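VMB-1 (Vibrio alginolyticus, PDB 6JV4) probably hydrolyses beta-lactam antibiotics to substituted beta-amino acids, as a zinc-dependent subclass B1 metallo-beta-lactamase. Local coordinates at residues 79-84 / 158-163; 39-44 / 50-55; 127-130 / 135-138. All blocks are in the same frame, centred on the assembly; numbering follows the deposited sequence.

Contact 1: residues 79-84 / 158-163; sequences VVTHFH and ILFGGC. With ZN (zinc ion), chain E; ZN (zinc ion), chain F.
First torsions set His82 and Cys163 side by side: the imidazole is turned in between its own backbone N and carbonyl carbon (chi1 73°), while Cys163 SG lies beside its backbone N, anti to the carbonyl carbon (chi1 -66°). His82 CE1 thereby comes to 3.4 Å from Cys163 CB, which approaches the ring obliquely. The two residues nevertheless serve different metals. His82 NE2 binds one zinc ion at 2.1 Å, together with His84 ND1 at 2.0 Å and His144; Cys163 SG binds the other, which Asp86 and His205 also hold. A water joins the segments. It donates to Thr81 OG1 at 2.7 Å, accepts from Cys163 N at 2.9 Å, and takes a weak bond from His82 ND1; zinc at NE2 and, weakly, this water at ND1 together restrain the ring. Thr81 OG1 is gripped a second time by Asp53, a pair linked to His82 through the water. The same hydroxyl sits in the ring plane of Phe160, at the edge, 3.6 Å from CE2, and the methyl CG2 touches Phe160 CE2 and CD2. This is the dinuclear zinc site of subclass B1 enzymes, with the HxHxD motif supplying ligands to both metals and a cysteine to the second.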
loop_
_atom_site.group_PDB
_atom_site.type_symbol
_atom_site.label_atom_id
_atom_site.label_comp_id
_atom_site.label_asym_id
_atom_site.label_seq_id
_atom_site.Cartn_x
_atom_site.Cartn_y
_atom_site.Cartn_z
ATOM N N VAL A 79 4.506 1.495 -7.325
ATOM C CA VAL A 79 4.209 2.679 -6.499
ATOM C C VAL A 79 4.286 2.244 -5.038
ATOM O O VAL A 79 3.870 1.103 -4.705
ATOM C CB VAL A 79 2.844 3.317 -6.816
ATOM C CG1 VAL A 79 1.678 2.367 -6.563
ATOM C CG2 VAL A 79 2.647 4.622 -6.060
ATOM N N VAL A 80 4.881 3.070 -4.198
ATOM C CA VAL A 80 4.994 2.767 -2.746
ATOM C C VAL A 80 4.068 3.715 -2.000
ATOM O O VAL A 80 3.994 4.908 -2.374
ATOM C CB VAL A 80 6.449 2.840 -2.237
ATOM C CG1 VAL A 80 7.341 1.907 -3.039
ATOM C CG2 VAL A 80 7.003 4.231 -2.219
ATOM N N THR A 81 3.318 3.196 -1.043
ATOM C CA THR A 81 2.183 3.950 -0.470
ATOM C C THR A 81 2.585 4.682 0.796
ATOM O O THR A 81 1.748 5.504 1.246
ATOM C CB THR A 81 0.936 3.081 -0.355
ATOM O OG1 THR A 81 1.172 1.971 0.504
ATOM C CG2 THR A 81 0.479 2.659 -1.740
ATOM N N HIS A 82 3.733 4.367 1.396
ATOM C CA HIS A 82 4.312 5.245 2.435
ATOM C C HIS A 82 5.771 4.888 2.660
ATOM O O HIS A 82 6.242 3.976 2.004
ATOM C CB HIS A 82 3.521 5.292 3.728
ATOM C CG HIS A 82 3.564 4.103 4.605
ATOM N ND1 HIS A 82 2.928 2.944 4.274
ATOM C CD2 HIS A 82 4.083 3.925 5.847
ATOM C CE1 HIS A 82 3.043 2.080 5.282
ATOM N NE2 HIS A 82 3.800 2.648 6.236
ATOM N N PHE A 83 6.472 5.707 3.440
ATOM C CA PHE A 83 7.953 5.627 3.485
ATOM C C PHE A 83 8.439 4.452 4.335
ATOM O O PHE A 83 9.655 4.161 4.250
ATOM C CB PHE A 83 8.559 6.944 3.973
ATOM C CG PHE A 83 8.505 7.180 5.452
ATOM C CD1 PHE A 83 7.339 7.609 6.050
ATOM C CD2 PHE A 83 9.637 6.989 6.252
ATOM C CE1 PHE A 83 7.286 7.876 7.413
ATOM C CE2 PHE A 83 9.566 7.245 7.610
ATOM C CZ PHE A 83 8.423 7.733 8.175
ATOM N N HIS A 84 7.590 3.816 5.150
ATOM C CA HIS A 84 8.024 2.684 6.012
ATOM C C HIS A 84 8.472 1.493 5.136
ATOM O O HIS A 84 8.013 1.318 3.992
ATOM C CB HIS A 84 6.944 2.281 7.015
ATOM C CG HIS A 84 6.675 3.257 8.097
ATOM N ND1 HIS A 84 5.506 3.233 8.817
ATOM C CD2 HIS A 84 7.393 4.282 8.593
ATOM C CE1 HIS A 84 5.525 4.179 9.735
ATOM N NE2 HIS A 84 6.688 4.843 9.624
ATOM N N ILE A 158 -11.658 -1.858 -6.357
ATOM C CA ILE A 158 -10.740 -2.255 -5.260
ATOM C C ILE A 158 -10.032 -1.008 -4.781
ATOM O O ILE A 158 -9.364 -0.333 -5.601
ATOM C CB ILE A 158 -9.767 -3.337 -5.696
ATOM C CG1 ILE A 158 -10.514 -4.626 -6.030
ATOM C CG2 ILE A 158 -8.684 -3.531 -4.620
ATOM C CD1 ILE A 158 -9.681 -5.658 -6.714
ATOM N N LEU A 159 -10.088 -0.771 -3.482
ATOM C CA LEU A 159 -9.332 0.346 -2.898
ATOM C C LEU A 159 -8.182 -0.244 -2.082
ATOM O O LEU A 159 -8.470 -0.961 -1.081
ATOM C CB LEU A 159 -10.244 1.166 -1.986
ATOM C CG LEU A 159 -9.505 2.295 -1.271
ATOM C CD1 LEU A 159 -9.002 3.316 -2.287
ATOM C CD2 LEU A 159 -10.451 2.954 -0.250
ATOM N N PHE A 160 -6.946 -0.019 -2.501
ATOM C CA PHE A 160 -5.742 -0.350 -1.679
ATOM C C PHE A 160 -5.530 0.757 -0.667
ATOM O O PHE A 160 -5.172 1.884 -1.001
ATOM C CB PHE A 160 -4.470 -0.539 -2.506
ATOM C CG PHE A 160 -3.328 -0.992 -1.640
ATOM C CD1 PHE A 160 -3.302 -2.292 -1.170
ATOM C CD2 PHE A 160 -2.338 -0.110 -1.249
ATOM C CE1 PHE A 160 -2.276 -2.723 -0.336
ATOM C CE2 PHE A 160 -1.330 -0.528 -0.386
ATOM C CZ PHE A 160 -1.304 -1.825 0.087
ATOM N N GLY A 161 -5.853 0.472 0.589
ATOM C CA GLY A 161 -5.757 1.431 1.691
ATOM C C GLY A 161 -4.358 1.543 2.273
ATOM O O GLY A 161 -3.969 2.612 2.775
ATOM N N GLY A 162 -3.574 0.487 2.152
ATOM C CA GLY A 162 -2.258 0.447 2.776
ATOM C C GLY A 162 -2.359 0.655 4.266
ATOM O O GLY A 162 -3.438 0.382 4.877
ATOM N N CYS A 163 -1.306 1.147 4.893
ATOM C CA CYS A 163 -1.307 1.224 6.368
ATOM C C CYS A 163 -2.181 2.344 6.919
ATOM O O CYS A 163 -2.395 2.374 8.126
ATOM C CB CYS A 163 0.108 1.261 6.894
ATOM S SG CYS A 163 0.900 -0.330 6.519
HETATM ZN ZN ZN E . 3.886 2.188 8.309
HETATM ZN ZN ZN F . 2.382 -1.152 8.145
HETATM O O HOH W 1 0.523 2.482 3.100
#

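Contact 2: residues 39-44 / 50-55; sequences SGLVVI and HMIDTP
The side chain of Ile52 lies beside that of Leu41, pointing the same way, on one face of the hairpin. Its CB lies 4.1 Å from Leu41 CB; next, CG1 stands opposite the carbonyl carbon (chi1 -61°), and an extended second torsion carries CD1 on to two partners. That methyl touches Leu41 CD1 at 4.1 Å and, from an oblique approach, Val43 CG2 at 3.9 Å. The branch methyl CG2 goes elsewhere, packing on the ring of Phe160. Behind this apolar row the backbones are joined in antiparallel register. Leu41 and Ile52 form a hydrogen-bonded pair, Leu41 N to Ile52 O at 2.9 Å and Ile52 N to Leu41 O at 2.8 Å, the latter nearly straight at 175°. Val43 N gives an equally firm bond to His50 O, whereas the return bond from His50 N is weak. Val43 O also lies in the plane of the His50 imidazole, at its edge, 3.6 Å from CD2. Just past the strand, at Asp53, a water bridges Ser39 O and Asp53 OD2; OD1 has its hydrogen bond with Thr81 OG1. The pairing is that of a beta hairpin in the larger sheet of the alpha-beta/beta-alpha metallo-beta-lactamase fold, running out toward the zinc site.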
loop_
_atom_site.group_PDB
_atom_site.type_symbol
_atom_site.label_atom_id
_atom_site.label_comp_id
_atom_site.label_asym_id
_atom_site.label_seq_id
_atom_site.Cartn_x
_atom_site.Cartn_y
_atom_site.Cartn_z
ATOM N N SER A 39 0.039 -6.761 3.158
ATOM C CA SER A 39 -0.466 -6.918 1.785
ATOM C C SER A 39 0.007 -5.777 0.884
ATOM O O SER A 39 0.005 -4.637 1.300
ATOM C CB SER A 39 -1.963 -6.927 1.753
ATOM O OG SER A 39 -2.504 -8.019 2.468
ATOM N N GLY A 40 0.313 -6.129 -0.353
ATOM C CA GLY A 40 0.321 -5.161 -1.465
ATOM C C GLY A 40 -0.408 -5.792 -2.632
ATOM O O GLY A 40 -0.992 -6.912 -2.451
ATOM N N LEU A 41 -0.309 -5.189 -3.803
ATOM C CA LEU A 41 -0.999 -5.700 -4.995
ATOM C C LEU A 41 -0.021 -5.861 -6.156
ATOM O O LEU A 41 0.982 -5.152 -6.244
ATOM C CB LEU A 41 -2.185 -4.831 -5.397
ATOM C CG LEU A 41 -3.269 -4.601 -4.329
ATOM C CD1 LEU A 41 -4.333 -3.704 -4.910
ATOM C CD2 LEU A 41 -3.905 -5.906 -3.873
ATOM N N VAL A 42 -0.427 -6.710 -7.078
ATOM C CA VAL A 42 0.124 -6.736 -8.453
ATOM C C VAL A 42 -1.043 -6.474 -9.387
ATOM O O VAL A 42 -2.073 -7.168 -9.248
ATOM C CB VAL A 42 0.811 -8.056 -8.797
ATOM C CG1 VAL A 42 1.224 -8.061 -10.238
ATOM C CG2 VAL A 42 2.003 -8.348 -7.901
ATOM N N VAL A 43 -0.909 -5.444 -10.197
ATOM C CA VAL A 43 -1.956 -5.049 -11.168
ATOM C C VAL A 43 -1.417 -5.348 -12.557
ATOM O O VAL A 43 -0.309 -4.869 -12.923
ATOM C CB VAL A 43 -2.411 -3.599 -10.981
ATOM C CG1 VAL A 43 -3.501 -3.217 -11.985
ATOM C CG2 VAL A 43 -2.901 -3.379 -9.569
ATOM N N ILE A 44 -2.231 -6.074 -13.321
ATOM C CA ILE A 44 -1.853 -6.531 -14.690
ATOM C C ILE A 44 -2.669 -5.704 -15.678
ATOM O O ILE A 44 -3.910 -5.637 -15.517
ATOM C CB ILE A 44 -2.107 -8.032 -14.859
ATOM C CG1 ILE A 44 -1.295 -8.857 -13.865
ATOM C CG2 ILE A 44 -1.839 -8.483 -16.307
ATOM C CD1 ILE A 44 -1.785 -10.252 -13.724
ATOM N N HIS A 50 2.422 -4.297 -12.578
ATOM C CA HIS A 50 2.767 -3.154 -11.724
ATOM C C HIS A 50 2.609 -3.569 -10.276
ATOM O O HIS A 50 1.654 -4.298 -9.979
ATOM C CB HIS A 50 1.859 -1.991 -12.059
ATOM C CG HIS A 50 1.888 -1.597 -13.495
ATOM N ND1 HIS A 50 2.709 -0.591 -13.944
ATOM C CD2 HIS A 50 1.173 -2.022 -14.560
ATOM C CE1 HIS A 50 2.487 -0.412 -15.247
ATOM N NE2 HIS A 50 1.554 -1.260 -15.634
ATOM N N MET A 51 3.532 -3.168 -9.427
ATOM C CA MET A 51 3.416 -3.436 -7.970
ATOM C C MET A 51 2.824 -2.233 -7.259
ATOM O O MET A 51 3.231 -1.076 -7.549
ATOM C CB MET A 51 4.777 -3.744 -7.337
ATOM C CG MET A 51 5.366 -4.980 -7.808
ATOM S SD MET A 51 6.903 -5.233 -6.818
ATOM C CE MET A 51 7.696 -6.368 -7.945
ATOM N N ILE A 52 1.975 -2.497 -6.273
ATOM C CA ILE A 52 1.529 -1.523 -5.265
ATOM C C ILE A 52 2.107 -2.024 -3.937
ATOM O O ILE A 52 1.638 -3.066 -3.482
ATOM C CB ILE A 52 -0.003 -1.375 -5.263
ATOM C CG1 ILE A 52 -0.507 -0.877 -6.631
ATOM C CG2 ILE A 52 -0.417 -0.460 -4.126
ATOM C CD1 ILE A 52 -2.002 -0.874 -6.712
ATOM N N ASP A 53 3.144 -1.342 -3.461
ATOM C CA ASP A 53 4.015 -1.749 -2.337
ATOM C C ASP A 53 4.899 -2.925 -2.792
ATOM O O ASP A 53 4.503 -3.731 -3.641
ATOM C CB ASP A 53 3.256 -2.011 -1.043
ATOM C CG ASP A 53 2.686 -0.766 -0.363
ATOM O OD1 ASP A 53 2.884 0.394 -0.895
ATOM O OD2 ASP A 53 2.174 -0.943 0.788
ATOM N N THR A 54 6.077 -2.997 -2.194
ATOM C CA THR A 54 6.941 -4.186 -2.294
ATOM C C THR A 54 6.590 -5.143 -1.160
ATOM O O THR A 54 6.200 -4.728 -0.051
ATOM C CB THR A 54 8.421 -3.772 -2.333
ATOM O OG1 THR A 54 8.762 -3.010 -1.169
ATOM C CG2 THR A 54 8.783 -2.970 -3.558
ATOM N N PRO A 55 6.783 -6.454 -1.396
ATOM C CA PRO A 55 6.803 -7.423 -0.314
ATOM C C PRO A 55 7.812 -7.016 0.774
ATOM O O PRO A 55 8.760 -6.282 0.503
ATOM C CB PRO A 55 7.256 -8.709 -1.014
ATOM C CG PRO A 55 6.693 -8.535 -2.393
ATOM C CD PRO A 55 7.001 -7.089 -2.721
HETATM O O HOH W 2 2.358 -3.368 2.195
#

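Contact 3: residues 127-130 / 135-138; sequences TFEF and ASVF
Two phenyl rings meet this contact edge-on. Ala135 CB lies near the plane of the Phe130 ring, 4.1 Å from its CD2, and Thr127 CG2 stands likewise at the rim of Phe138, 3.9 Å from CD1, the two side chains crossing at a slant. Phe138 also makes a cation-pi contact with Arg194. The ring of Phe130 is carried away from its partner strand, with CG trans to the backbone N (chi1 169°), and packs against Ser77 and Val79 of strand 74-79. Its CB stays behind and touches Val137 CG2. Phe128 is handled in the same manner: CB rests against Val137 CB, and the ring beyond leads off. The segments are the arms of a beta hairpin, 127-129 with 135-138, at one margin of the second sheet of the metallo-beta-lactamase sandwich, where 127-129 is an edge strand and 135-138 pairs on its other side with 150-153. Phe128 and Val137 form its hydrogen-bonded pair. Val137 N reaches Phe128 O at 2.7 Å, in the carbonyl plane, whereas the return bond, Phe128 N to Val137 O, is longer at 3.1 Å and its donor is tilted 25° from that plane. At Phe130 the chain turns a corner, and the bond from its N to Ala135 O is weak. On the face carrying Thr127 and Phe138, Ser136 OG donates to the syn lone pair of Glu129 OE2, 2.6 Å away. A bend at chi2 (-68°) folds the glutamate back to receive it, and OE1 accepts from Gly133 N in the connecting turn, so each carboxylate oxygen has a partner and the group is held at two points.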
loop_
_atom_site.group_PDB
_atom_site.type_symbol
_atom_site.label_atom_id
_atom_site.label_comp_id
_atom_site.label_asym_id
_atom_site.label_seq_id
_atom_site.Cartn_x
_atom_site.Cartn_y
_atom_site.Cartn_z
ATOM N N THR A 127 -3.693 13.842 -6.821
ATOM C CA THR A 127 -4.278 12.731 -7.594
ATOM C C THR A 127 -3.305 12.446 -8.723
ATOM O O THR A 127 -2.631 13.386 -9.201
ATOM C CB THR A 127 -5.683 13.058 -8.103
ATOM O OG1 THR A 127 -5.580 14.197 -8.966
ATOM C CG2 THR A 127 -6.641 13.339 -6.985
ATOM N N PHE A 128 -3.139 11.195 -9.082
ATOM C CA PHE A 128 -2.124 10.793 -10.079
ATOM C C PHE A 128 -2.591 9.496 -10.734
ATOM O O PHE A 128 -2.939 8.508 -10.037
ATOM C CB PHE A 128 -0.736 10.651 -9.441
ATOM C CG PHE A 128 0.333 10.193 -10.397
ATOM C CD1 PHE A 128 0.941 11.111 -11.242
ATOM C CD2 PHE A 128 0.758 8.881 -10.473
ATOM C CE1 PHE A 128 1.924 10.719 -12.146
ATOM C CE2 PHE A 128 1.776 8.500 -11.348
ATOM C CZ PHE A 128 2.312 9.412 -12.226
ATOM N N GLU A 129 -2.571 9.476 -12.068
ATOM C CA GLU A 129 -2.880 8.255 -12.829
ATOM C C GLU A 129 -1.640 7.388 -12.884
ATOM O O GLU A 129 -0.711 7.653 -13.675
ATOM C CB GLU A 129 -3.414 8.598 -14.228
ATOM C CG GLU A 129 -4.853 9.022 -14.224
ATOM C CD GLU A 129 -5.827 7.907 -13.858
ATOM O OE1 GLU A 129 -6.172 7.030 -14.742
ATOM O OE2 GLU A 129 -6.243 7.916 -12.695
ATOM N N PHE A 130 -1.541 6.424 -11.980
ATOM C CA PHE A 130 -0.370 5.518 -11.923
ATOM C C PHE A 130 -0.391 4.543 -13.124
ATOM O O PHE A 130 0.664 4.233 -13.707
ATOM C CB PHE A 130 -0.363 4.822 -10.566
ATOM C CG PHE A 130 0.611 3.684 -10.490
ATOM C CD1 PHE A 130 1.968 3.915 -10.699
ATOM C CD2 PHE A 130 0.206 2.430 -10.059
ATOM C CE1 PHE A 130 2.871 2.868 -10.618
ATOM C CE2 PHE A 130 1.115 1.397 -9.958
ATOM C CZ PHE A 130 2.452 1.614 -10.222
ATOM N N ALA A 135 -5.391 2.464 -12.504
ATOM C CA ALA A 135 -4.966 2.694 -11.105
ATOM C C ALA A 135 -4.730 4.175 -10.865
ATOM O O ALA A 135 -3.869 4.759 -11.541
ATOM C CB ALA A 135 -3.772 1.871 -10.736
ATOM N N SER A 136 -5.414 4.718 -9.845
ATOM C CA SER A 136 -5.391 6.146 -9.484
ATOM C C SER A 136 -4.864 6.309 -8.063
ATOM O O SER A 136 -5.452 5.709 -7.164
ATOM C CB SER A 136 -6.782 6.745 -9.573
ATOM O OG SER A 136 -7.305 6.476 -10.873
ATOM N N VAL A 137 -3.832 7.105 -7.906
ATOM C CA VAL A 137 -3.302 7.487 -6.562
ATOM C C VAL A 137 -4.090 8.654 -6.013
ATOM O O VAL A 137 -4.427 9.622 -6.757
ATOM C CB VAL A 137 -1.817 7.844 -6.673
ATOM C CG1 VAL A 137 -1.312 8.542 -5.420
ATOM C CG2 VAL A 137 -1.003 6.606 -6.975
ATOM N N PHE A 138 -4.443 8.583 -4.743
ATOM C CA PHE A 138 -5.091 9.701 -4.046
ATOM C C PHE A 138 -4.374 9.935 -2.722
ATOM O O PHE A 138 -4.219 8.989 -1.958
ATOM C CB PHE A 138 -6.568 9.449 -3.782
ATOM C CG PHE A 138 -7.260 10.532 -3.000
ATOM C CD1 PHE A 138 -7.372 11.824 -3.492
ATOM C CD2 PHE A 138 -7.861 10.272 -1.789
ATOM C CE1 PHE A 138 -8.043 12.811 -2.783
ATOM C CE2 PHE A 138 -8.575 11.234 -1.104
ATOM C CZ PHE A 138 -8.658 12.527 -1.587
#

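In the fold
From the N terminus, contact 2 closes first, a short loop between strands 36-45 and 48-52 in the larger sheet. Contact 1 opens only afterwards, at the end of strand 74-79, and does not close until strand 158-162 of the other sheet has been reached. Contact 3 is a second hairpin, nested wholly within that long loop. Contact 1 thus bridges the two sheets of the sandwich at the centre of the chain, and each hairpin leans on it: the backbone N of Asp53 in contact 2 probably hydrogen-bonds to Val79 O, while Phe130 and Val137 of contact 3 pack on Val79. The hairpins also meet directly where Phe130 reaches His50 and Met51.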